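Local coordinates for M157 (PDB 2NYK), which serves as a mouse cytomegalovirus ligand for Ly49 receptors of natural killer cells and has an MHC class I-like fold, at residues 173-178 with 198-203; 205-210 with 242-247; 28-33 with 94-99. The protein carries 1 engineered substitution. One frame throughout, in Å; residues are numbered along the deposited sequence.

Contact 1: residues 173-178 with 198-203. With FUC (alpha-L-fucopyranose), chain B; NAG (2-acetamido-2-deoxy-beta-D-glucopyranose), chain C; NAG (2-acetamido-2-deoxy-beta-D-glucopyranose), chain D.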
loop_
_atom_site.group_PDB
_atom_site.type_symbol
_atom_site.label_atom_id
_atom_site.label_comp_id
_atom_site.label_asym_id
_atom_site.label_seq_id
_atom_site.Cartn_x
_atom_site.Cartn_y
_atom_site.Cartn_z
ATOM N N GLN A 173 -1.057 13.156 3.958
ATOM C CA GLN A 173 -0.389 14.452 3.775
ATOM C C GLN A 173 0.922 14.383 2.978
ATOM O O GLN A 173 1.275 15.313 2.273
ATOM C CB GLN A 173 -0.180 15.117 5.120
ATOM C CG GLN A 173 -1.509 15.372 5.829
ATOM C CD GLN A 173 -1.365 16.261 7.025
ATOM O OE1 GLN A 173 -0.491 16.050 7.865
ATOM N NE2 GLN A 173 -2.245 17.261 7.128
ATOM N N LEU A 174 1.616 13.257 3.087
ATOM C CA LEU A 174 2.853 13.018 2.335
ATOM C C LEU A 174 2.577 12.754 0.858
ATOM O O LEU A 174 3.494 12.737 0.031
ATOM C CB LEU A 174 3.605 11.854 2.953
ATOM C CG LEU A 174 4.262 12.170 4.301
ATOM C CD1 LEU A 174 4.825 10.920 4.951
ATOM C CD2 LEU A 174 5.328 13.222 4.114
ATOM N N ALA A 175 1.307 12.525 0.560
ATOM C CA ALA A 175 0.836 12.253 -0.794
ATOM C C ALA A 175 0.425 13.546 -1.506
ATOM O O ALA A 175 0.145 13.538 -2.708
ATOM C CB ALA A 175 -0.342 11.284 -0.733
ATOM N N TYR A 176 0.389 14.652 -0.768
ATOM C CA TYR A 176 0.027 15.955 -1.348
ATOM C C TYR A 176 1.006 16.362 -2.430
ATOM O O TYR A 176 2.162 15.945 -2.422
ATOM C CB TYR A 176 -0.029 17.041 -0.267
ATOM C CG TYR A 176 -1.184 16.903 0.704
ATOM C CD1 TYR A 176 -2.172 15.950 0.503
ATOM C CD2 TYR A 176 -1.294 17.740 1.800
ATOM C CE1 TYR A 176 -3.234 15.817 1.382
ATOM C CE2 TYR A 176 -2.357 17.623 2.685
ATOM C CZ TYR A 176 -3.323 16.656 2.465
ATOM O OH TYR A 176 -4.384 16.530 3.328
ATOM N N MET A 177 0.541 17.189 -3.365
ATOM C CA MET A 177 1.383 17.658 -4.456
ATOM C C MET A 177 2.656 18.346 -3.944
ATOM O O MET A 177 3.750 18.116 -4.455
ATOM C CB MET A 177 0.580 18.611 -5.352
ATOM C CG MET A 177 1.204 18.908 -6.698
ATOM S SD MET A 177 0.301 20.189 -7.591
ATOM C CE MET A 177 -1.355 19.503 -7.682
ATOM N N ASN A 178 2.502 19.177 -2.925
ATOM C CA ASN A 178 3.626 19.949 -2.395
ATOM C C ASN A 178 4.605 19.143 -1.524
ATOM O O ASN A 178 5.542 19.709 -0.992
ATOM C CB ASN A 178 3.136 21.206 -1.651
ATOM C CG ASN A 178 2.166 20.891 -0.512
ATOM O OD1 ASN A 178 1.976 19.728 -0.127
ATOM N ND2 ASN A 178 1.559 21.949 0.043
ATOM N N SER A 198 8.105 10.057 -3.708
ATOM C CA SER A 198 7.059 10.273 -2.733
ATOM C C SER A 198 7.331 9.453 -1.512
ATOM O O SER A 198 7.744 8.299 -1.603
ATOM C CB SER A 198 5.701 9.875 -3.337
ATOM O OG SER A 198 4.671 9.968 -2.379
ATOM N N ARG A 199 7.083 10.046 -0.347
ATOM C CA ARG A 199 7.262 9.350 0.894
ATOM C C ARG A 199 5.926 8.771 1.367
ATOM O O ARG A 199 5.803 8.353 2.492
ATOM C CB ARG A 199 7.869 10.280 1.955
ATOM C CG ARG A 199 9.258 10.816 1.562
ATOM C CD ARG A 199 10.054 11.288 2.767
ATOM N NE ARG A 199 9.304 12.228 3.605
ATOM C CZ ARG A 199 9.665 12.611 4.833
ATOM N NH1 ARG A 199 10.788 12.156 5.380
ATOM N NH2 ARG A 199 8.914 13.471 5.510
ATOM N N SER A 200 4.935 8.758 0.488
ATOM C CA SER A 200 3.659 8.158 0.798
ATOM C C SER A 200 3.506 6.832 0.063
ATOM O O SER A 200 4.245 6.543 -0.885
ATOM C CB SER A 200 2.518 9.120 0.431
ATOM O OG SER A 200 1.260 8.516 0.724
ATOM N N ASN A 201 2.581 6.002 0.528
ATOM C CA ASN A 201 2.271 4.734 -0.133
ATOM C C ASN A 201 1.099 4.910 -1.092
ATOM O O ASN A 201 0.625 3.947 -1.682
ATOM C CB ASN A 201 1.960 3.634 0.888
ATOM C CG ASN A 201 0.593 3.837 1.557
ATOM O OD1 ASN A 201 0.261 4.973 1.964
ATOM N ND2 ASN A 201 -0.221 2.767 1.635
ATOM N N VAL A 202 0.616 6.143 -1.226
ATOM C CA VAL A 202 -0.497 6.434 -2.117
ATOM C C VAL A 202 -0.039 6.226 -3.568
ATOM O O VAL A 202 1.021 6.731 -3.963
ATOM C CB VAL A 202 -1.030 7.889 -1.893
ATOM C CG1 VAL A 202 -1.995 8.261 -2.982
ATOM C CG2 VAL A 202 -1.733 8.002 -0.519
ATOM N N PRO A 203 -0.790 5.426 -4.348
ATOM C CA PRO A 203 -0.411 5.256 -5.736
ATOM C C PRO A 203 -0.477 6.520 -6.593
ATOM O O PRO A 203 -1.285 7.426 -6.356
ATOM C CB PRO A 203 -1.380 4.162 -6.230
ATOM C CG PRO A 203 -1.739 3.409 -4.992
ATOM C CD PRO A 203 -1.907 4.525 -3.993
HETATM C C1 FUC B . -3.878 20.504 -2.033
HETATM C C2 FUC B . -3.347 19.714 -3.232
HETATM C C3 FUC B . -2.819 18.368 -2.734
HETATM C C4 FUC B . -3.965 17.591 -2.080
HETATM C C5 FUC B . -4.585 18.439 -0.953
HETATM C C6 FUC B . -5.820 17.782 -0.336
HETATM O O2 FUC B . -2.325 20.425 -3.897
HETATM O O3 FUC B . -2.198 17.651 -3.790
HETATM O O4 FUC B . -4.941 17.251 -3.042
HETATM O O5 FUC B . -4.916 19.759 -1.401
HETATM C C1 NAG C . 0.430 21.656 0.918
HETATM C C2 NAG C . 0.442 22.818 1.933
HETATM C C3 NAG C . -0.818 22.801 2.812
HETATM C C4 NAG C . -2.100 22.759 1.965
HETATM C C5 NAG C . -1.982 21.641 0.914
HETATM C C6 NAG C . -3.138 21.656 -0.086
HETATM C C7 NAG C . 2.607 23.709 2.597
HETATM C C8 NAG C . 3.939 23.359 3.195
HETATM N N2 NAG C . 1.632 22.814 2.778
HETATM O O3 NAG C . -0.832 23.925 3.668
HETATM O O4 NAG C . -3.200 22.536 2.830
HETATM O O5 NAG C . -0.774 21.758 0.174
HETATM O O6 NAG C . -2.763 20.843 -1.175
HETATM O O7 NAG C . 2.463 24.772 1.973
HETATM C C1 NAG D . -4.271 23.487 2.640
HETATM C C2 NAG D . -5.537 22.887 3.253
HETATM C C3 NAG D . -6.705 23.876 3.262
HETATM C C4 NAG D . -6.263 25.250 3.770
HETATM C C5 NAG D . -5.032 25.720 2.984
HETATM C C6 NAG D . -4.567 27.103 3.456
HETATM C C7 NAG D . -6.159 20.529 3.211
HETATM C C8 NAG D . -7.613 20.097 3.299
HETATM N N2 NAG D . -5.905 21.664 2.553
HETATM O O3 NAG D . -7.730 23.378 4.099
HETATM O O4 NAG D . -7.339 26.169 3.682
HETATM O O5 NAG D . -3.997 24.762 3.193
HETATM O O6 NAG D . -3.169 27.081 3.709
HETATM O O7 NAG D . -5.268 19.844 3.733
HETATM O O HOH W 1 6.152 12.715 0.153
HETATM O O HOH W 2 4.002 12.701 -2.578
#

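Contact 2: residues 205-210 with 242-247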
loop_
_atom_site.group_PDB
_atom_site.type_symbol
_atom_site.label_atom_id
_atom_site.label_comp_id
_atom_site.label_asym_id
_atom_site.label_seq_id
_atom_site.Cartn_x
_atom_site.Cartn_y
_atom_site.Cartn_z
ATOM N N THR A 205 0.829 8.116 -10.871
ATOM C CA THR A 205 1.456 7.805 -12.162
ATOM C C THR A 205 2.226 9.007 -12.683
ATOM O O THR A 205 1.921 10.141 -12.331
ATOM C CB THR A 205 0.434 7.333 -13.244
ATOM O OG1 THR A 205 -0.457 8.408 -13.553
ATOM C CG2 THR A 205 -0.364 6.149 -12.774
ATOM N N VAL A 206 3.247 8.743 -13.492
ATOM C CA VAL A 206 4.098 9.780 -14.067
ATOM C C VAL A 206 4.081 9.611 -15.590
ATOM O O VAL A 206 4.320 8.501 -16.118
ATOM C CB VAL A 206 5.541 9.700 -13.553
ATOM C CG1 VAL A 206 6.384 10.871 -14.083
ATOM C CG2 VAL A 206 5.558 9.704 -12.048
ATOM N N GLU A 207 3.761 10.700 -16.279
ATOM C CA GLU A 207 3.661 10.699 -17.741
ATOM C C GLU A 207 4.363 11.918 -18.324
ATOM O O GLU A 207 4.207 13.032 -17.805
ATOM C CB GLU A 207 2.193 10.723 -18.173
ATOM C CG GLU A 207 1.387 9.536 -17.669
ATOM C CD GLU A 207 -0.109 9.761 -17.779
ATOM O OE1 GLU A 207 -0.575 10.899 -17.497
ATOM O OE2 GLU A 207 -0.824 8.783 -18.135
ATOM N N LEU A 208 5.126 11.692 -19.397
ATOM C CA LEU A 208 5.739 12.769 -20.195
ATOM C C LEU A 208 4.784 13.237 -21.282
ATOM O O LEU A 208 3.922 12.479 -21.729
ATOM C CB LEU A 208 7.058 12.309 -20.836
ATOM C CG LEU A 208 8.233 11.985 -19.901
ATOM C CD1 LEU A 208 9.434 11.445 -20.658
ATOM C CD2 LEU A 208 8.635 13.176 -19.044
ATOM N N SER A 209 4.934 14.489 -21.709
ATOM C CA SER A 209 4.121 15.025 -22.810
ATOM C C SER A 209 4.688 14.603 -24.171
ATOM O O SER A 209 5.055 15.449 -24.996
ATOM C CB SER A 209 4.031 16.548 -22.709
ATOM O OG SER A 209 5.321 17.119 -22.829
ATOM N N LEU A 210 4.766 13.287 -24.383
ATOM C CA LEU A 210 5.260 12.689 -25.629
ATOM C C LEU A 210 4.318 12.931 -26.814
ATOM O O LEU A 210 3.624 11.997 -27.269
ATOM C CB LEU A 210 5.490 11.178 -25.434
ATOM C CG LEU A 210 6.674 10.771 -24.551
ATOM C CD1 LEU A 210 6.596 9.296 -24.134
ATOM C CD2 LEU A 210 7.978 11.070 -25.271
ATOM N N TYR A 242 3.953 15.145 -16.140
ATOM C CA TYR A 242 2.711 15.141 -15.376
ATOM C C TYR A 242 2.754 14.090 -14.266
ATOM O O TYR A 242 3.269 12.982 -14.441
ATOM C CB TYR A 242 1.514 14.855 -16.287
ATOM C CG TYR A 242 1.303 15.907 -17.359
ATOM C CD1 TYR A 242 2.040 15.873 -18.545
ATOM C CD2 TYR A 242 0.376 16.933 -17.184
ATOM C CE1 TYR A 242 1.857 16.834 -19.540
ATOM C CE2 TYR A 242 0.181 17.908 -18.178
ATOM C CZ TYR A 242 0.929 17.847 -19.351
ATOM O OH TYR A 242 0.762 18.791 -20.337
ATOM N N VAL A 243 2.195 14.466 -13.127
ATOM C CA VAL A 243 2.081 13.572 -12.003
ATOM C C VAL A 243 0.630 13.517 -11.596
ATOM O O VAL A 243 0.057 14.522 -11.217
ATOM C CB VAL A 243 2.914 14.050 -10.810
ATOM C CG1 VAL A 243 2.781 13.064 -9.661
ATOM C CG2 VAL A 243 4.381 14.251 -11.213
ATOM N N THR A 244 0.051 12.324 -11.646
ATOM C CA THR A 244 -1.351 12.144 -11.298
ATOM C C THR A 244 -1.448 11.212 -10.108
ATOM O O THR A 244 -0.958 10.078 -10.154
ATOM C CB THR A 244 -2.183 11.589 -12.500
ATOM O OG1 THR A 244 -1.884 12.348 -13.682
ATOM C CG2 THR A 244 -3.683 11.650 -12.208
ATOM N N SER A 245 -2.093 11.707 -9.056
ATOM C CA SER A 245 -2.245 10.990 -7.797
ATOM C C SER A 245 -3.630 10.355 -7.604
ATOM O O SER A 245 -4.655 10.969 -7.901
ATOM C CB SER A 245 -1.966 11.941 -6.641
ATOM O OG SER A 245 -2.207 11.305 -5.405
ATOM N N SER A 246 -3.635 9.128 -7.077
ATOM C CA SER A 246 -4.868 8.433 -6.653
ATOM C C SER A 246 -5.661 9.265 -5.646
ATOM O O SER A 246 -6.873 9.099 -5.503
ATOM C CB SER A 246 -4.525 7.092 -6.017
ATOM O OG SER A 246 -4.165 6.169 -7.040
ATOM N N LEU A 247 -4.960 10.160 -4.958
ATOM C CA LEU A 247 -5.552 11.047 -3.969
ATOM C C LEU A 247 -6.537 12.015 -4.627
ATOM O O LEU A 247 -7.388 12.588 -3.956
ATOM C CB LEU A 247 -4.438 11.798 -3.225
ATOM C CG LEU A 247 -4.698 12.366 -1.832
ATOM C CD1 LEU A 247 -4.933 11.264 -0.817
ATOM C CD2 LEU A 247 -3.537 13.231 -1.412
HETATM O O HOH W 3 0.344 11.425 -14.759
#

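Contact 3: residues 28-33 with 94-99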
loop_
_atom_site.group_PDB
_atom_site.type_symbol
_atom_site.label_atom_id
_atom_site.label_comp_id
_atom_site.label_asym_id
_atom_site.label_seq_id
_atom_site.Cartn_x
_atom_site.Cartn_y
_atom_site.Cartn_z
ATOM N N THR A 28 0.585 -14.648 1.054
ATOM C CA THR A 28 0.811 -15.551 -0.056
ATOM C C THR A 28 1.697 -16.695 0.425
ATOM O O THR A 28 2.704 -16.471 1.103
ATOM C CB THR A 28 1.476 -14.826 -1.241
ATOM O OG1 THR A 28 0.621 -13.762 -1.682
ATOM C CG2 THR A 28 1.710 -15.785 -2.382
ATOM N N VAL A 29 1.282 -17.917 0.115
ATOM C CA VAL A 29 2.064 -19.113 0.405
ATOM C C VAL A 29 2.273 -19.887 -0.911
ATOM O O VAL A 29 1.329 -20.097 -1.668
ATOM C CB VAL A 29 1.348 -19.989 1.463
ATOM C CG1 VAL A 29 1.946 -21.370 1.521
ATOM C CG2 VAL A 29 1.413 -19.334 2.842
ATOM N N THR A 30 3.514 -20.275 -1.192
ATOM C CA THR A 30 3.826 -21.024 -2.419
ATOM C C THR A 30 4.472 -22.354 -2.060
ATOM O O THR A 30 5.183 -22.441 -1.060
ATOM C CB THR A 30 4.769 -20.232 -3.380
ATOM O OG1 THR A 30 4.267 -18.909 -3.588
ATOM C CG2 THR A 30 4.896 -20.925 -4.744
ATOM N N ARG A 31 4.197 -23.389 -2.861
ATOM C CA ARG A 31 4.930 -24.670 -2.780
ATOM C C ARG A 31 6.404 -24.439 -3.094
ATOM O O ARG A 31 6.748 -23.948 -4.185
ATOM C CB ARG A 31 4.350 -25.697 -3.763
ATOM C CG ARG A 31 2.958 -26.188 -3.413
ATOM C CD ARG A 31 2.987 -27.551 -2.695
ATOM N NE ARG A 31 1.635 -27.978 -2.319
ATOM C CZ ARG A 31 0.619 -28.116 -3.175
ATOM N NH1 ARG A 31 0.788 -27.850 -4.469
ATOM N NH2 ARG A 31 -0.570 -28.504 -2.738
ATOM N N GLY A 32 7.268 -24.780 -2.127
ATOM C CA GLY A 32 8.689 -24.466 -2.257
ATOM C C GLY A 32 9.147 -23.472 -1.202
ATOM O O GLY A 32 10.260 -22.942 -1.277
ATOM N N GLY A 33 8.270 -23.216 -0.231
ATOM C CA GLY A 33 8.609 -22.432 0.951
ATOM C C GLY A 33 8.615 -20.915 0.845
ATOM O O GLY A 33 8.952 -20.241 1.816
ATOM N N THR A 94 -2.693 -26.594 -7.360
ATOM C CA THR A 94 -2.147 -25.244 -7.252
ATOM C C THR A 94 -0.758 -25.247 -6.617
ATOM O O THR A 94 -0.489 -26.000 -5.687
ATOM C CB THR A 94 -3.118 -24.260 -6.504
ATOM O OG1 THR A 94 -2.678 -22.910 -6.700
ATOM C CG2 THR A 94 -3.208 -24.556 -5.007
ATOM N N GLN A 95 0.116 -24.398 -7.141
ATOM C CA GLN A 95 1.463 -24.233 -6.615
ATOM C C GLN A 95 1.529 -23.096 -5.605
ATOM O O GLN A 95 2.530 -22.943 -4.902
ATOM C CB GLN A 95 2.454 -23.981 -7.754
ATOM C CG GLN A 95 2.739 -25.213 -8.602
ATOM C CD GLN A 95 3.275 -26.377 -7.776
ATOM O OE1 GLN A 95 4.353 -26.293 -7.176
ATOM N NE2 GLN A 95 2.513 -27.466 -7.734
ATOM N N ARG A 96 0.459 -22.304 -5.536
ATOM C CA ARG A 96 0.406 -21.179 -4.616
ATOM C C ARG A 96 -1.012 -20.794 -4.205
ATOM O O ARG A 96 -1.988 -21.081 -4.900
ATOM C CB ARG A 96 1.147 -19.966 -5.195
ATOM C CG ARG A 96 0.638 -19.518 -6.550
ATOM C CD ARG A 96 1.783 -18.968 -7.429
ATOM N NE ARG A 96 2.637 -18.004 -6.723
ATOM C CZ ARG A 96 2.229 -16.817 -6.270
ATOM N NH1 ARG A 96 0.967 -16.432 -6.429
ATOM N NH2 ARG A 96 3.087 -16.016 -5.648
ATOM N N ILE A 97 -1.114 -20.133 -3.061
ATOM C CA ILE A 97 -2.403 -19.628 -2.593
ATOM C C ILE A 97 -2.201 -18.266 -1.928
ATOM O O ILE A 97 -1.233 -18.049 -1.200
ATOM C CB ILE A 97 -3.093 -20.609 -1.618
ATOM C CG1 ILE A 97 -4.480 -20.100 -1.219
ATOM C CG2 ILE A 97 -2.219 -20.844 -0.378
ATOM C CD1 ILE A 97 -5.319 -21.117 -0.491
ATOM N N CYS A 98 -3.120 -17.357 -2.204
ATOM C CA CYS A 98 -3.071 -16.046 -1.604
ATOM C C CYS A 98 -4.426 -15.702 -0.996
ATOM O O CYS A 98 -5.474 -16.059 -1.545
ATOM C CB CYS A 98 -2.647 -15.023 -2.655
ATOM S SG CYS A 98 -2.517 -13.351 -2.022
ATOM N N VAL A 99 -4.391 -15.024 0.152
ATOM C CA VAL A 99 -5.603 -14.495 0.772
ATOM C C VAL A 99 -5.417 -13.000 1.014
ATOM O O VAL A 99 -4.331 -12.571 1.401
ATOM C CB VAL A 99 -5.990 -15.251 2.073
ATOM C CG1 VAL A 99 -4.869 -15.146 3.161
ATOM C CG2 VAL A 99 -7.321 -14.756 2.628
#

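Contact 1: residues 173-178 with 198-203
Leu174 and Ala175, in the loop that leaves helix 157-173, pack against the loop 198-203 that connects strand 192-198 with strand 204-208, in a loop-to-loop contact without a direct hydrogen bond. The backbones come closest at Leu174 and Ser200. Leu174 divides its branches: CD1 lies 3.7 Å from Arg199 O, while CD2 meets the guanidinium obliquely, 3.9 Å from Arg199 NH2. Beside it the methyl of Ala175 rests on two side chains at once, with Ala175 CB 3.6 Å from Val202 CG2 and 3.5 Å from Ser200 OG. That hydroxyl is already engaged. With OG anti to the backbone N (chi1 179°) it accepts from Val202 N, closing an ST turn, and it also bonds Leu171 O of the preceding helix. Two waters bridge the loops at Leu174 O, where both can donate; one accepts from Arg199 N and the other pairs with Ser198 OG at 2.8 Å. Beyond the interface, Asn178 carries an N-linked glycan through ND2. The fucose C5 lies over one face of the Tyr176 ring, 3.7 Å above its plane, Gln173 CA covers the opposite face, and Met177 N donates to fucose O3 at 2.8 Å. Such a junction, where the chain passes from the last helix of the platform into an immunoglobulin-like domain, is characteristic of the MHC class I architecture.

Contact 2: residues 205-210 with 242-247
Strands 205-208 and 242-245 run antiparallel, their axes 4.9 Å apart at closest approach, with Thr205-Thr244 and Glu207-Tyr242 as hydrogen-bonded pairs and Val206-Val243 as the non-hydrogen-bonded pair between them. Each hydrogen-bonded pair is joined in both directions; Tyr242 N to Glu207 O, at 2.7 Å, is nearly linear at the proton (169°). The strands also meet through CA-H...O contacts, among them Val206 CA to Tyr242 O at 3.3 Å.

The two faces differ in character. Val206 and Val243 point to the same side, where Val206 packs on Val196, Leu229 and Val231 and touches Cys194, half of a disulfide with Cys241. Val243 joins them by resting on Val196 and Trp249. On the other face, the side chains of Thr205 and Thr244 lie alongside each other, Thr205 OG1 being 3.8 Å from Thr244 CB. A water within bonding distance of Glu207 OE1 (2.9 Å), Thr205 O and Thr244 OG1 (2.6 Å) has more acceptors around it than protons, so it probably shares its donations while bridging both strands. The Tyr242 ring is met at its edge: Glu207 O and Ser209 CB both lie near the ring plane, the latter 3.9 Å from Tyr242 CE1. With CG beside the backbone N (chi1 -63°), the ring reaches along the neighbouring strand toward Ser209, whose hydroxyl accepts from Arg240 N. One apolar face turned inward on a disulfide and one polar, hydrated face are consistent with a beta sandwich of the immunoglobulin type, as in the membrane-proximal domain of MHC class I proteins, here with strand 204-208 at an edge.

Contact 3: residues 28-33 with 94-99
Backbone bonds pair Thr28-Thr30 with Arg96-Cys98 in antiparallel fashion: Val29 and Ile97 exchange two bonds of 2.8 Å, Val29 N to Ile97 O and Ile97 N to Val29 O. A third, Arg31 N to Gln95 O at 2.7 Å, carries the pairing one residue past strand 28-30, into a type II turn from Thr30 to Gly33, whose third residue, Gly32, has a positive phi (115°).

The apolar side chains Val29 and Ile97 share one face, where Val29 CB lies 4.1 Å from Ile97 CG2. Both side chains meet helix 71-90, Val29 on Leu87 and Ile97 on Leu83. A helix laid across neighbouring strands of an antiparallel sheet is the arrangement of the MHC class I platform, and strands 21-30 and 96-106 are adjacent in the middle of that sheet.

Polar and charged side chains occupy the other face. Arg96 takes the position between the backbone N and the carbonyl carbon (chi1 57°), then folds back at chi2 and chi3 to bring its guanidinium obliquely beside the threonines: Arg96 NE is 3.6 Å from Thr30 OG1 and Arg96 NH2 is 3.6 Å from Thr28 CG2. Further along, Thr28 OG1 comes within 3.2 Å of Cys98 SG.

At the end of the strands, Arg31 crosses Gln95 at about a right angle, the guanidinium and amide planes 54° apart, and Gln95 OE1 lies 3.5 Å from Arg31 CB. The Arg31 tip is turned toward the helix end, where NH2 bonds the carbonyl oxygens of Leu87 and Leu91.

Contacts 1 and 2 touch one another, contact 1 at the junction between platform and C-terminal domain and contact 2 inside that domain. Pro203 O of contact 1 probably bonds Ser246 N of contact 2 at 3.0 Å, and Leu247 packs on Ala175 and Tyr176. Contact 3 stands apart in the platform sheet, about 32 and 34 Å, centre to centre, from contacts 1 and 2. All three are partly buried, by different means. Contacts 2 and 3 join adjacent antiparallel strands, each with an apolar face turned inward, toward strands 192-198 and 227-233 in contact 2 and toward a helix in contact 3. Contact 1 joins two loops by waters and van der Waals packing, beside a surface glycan.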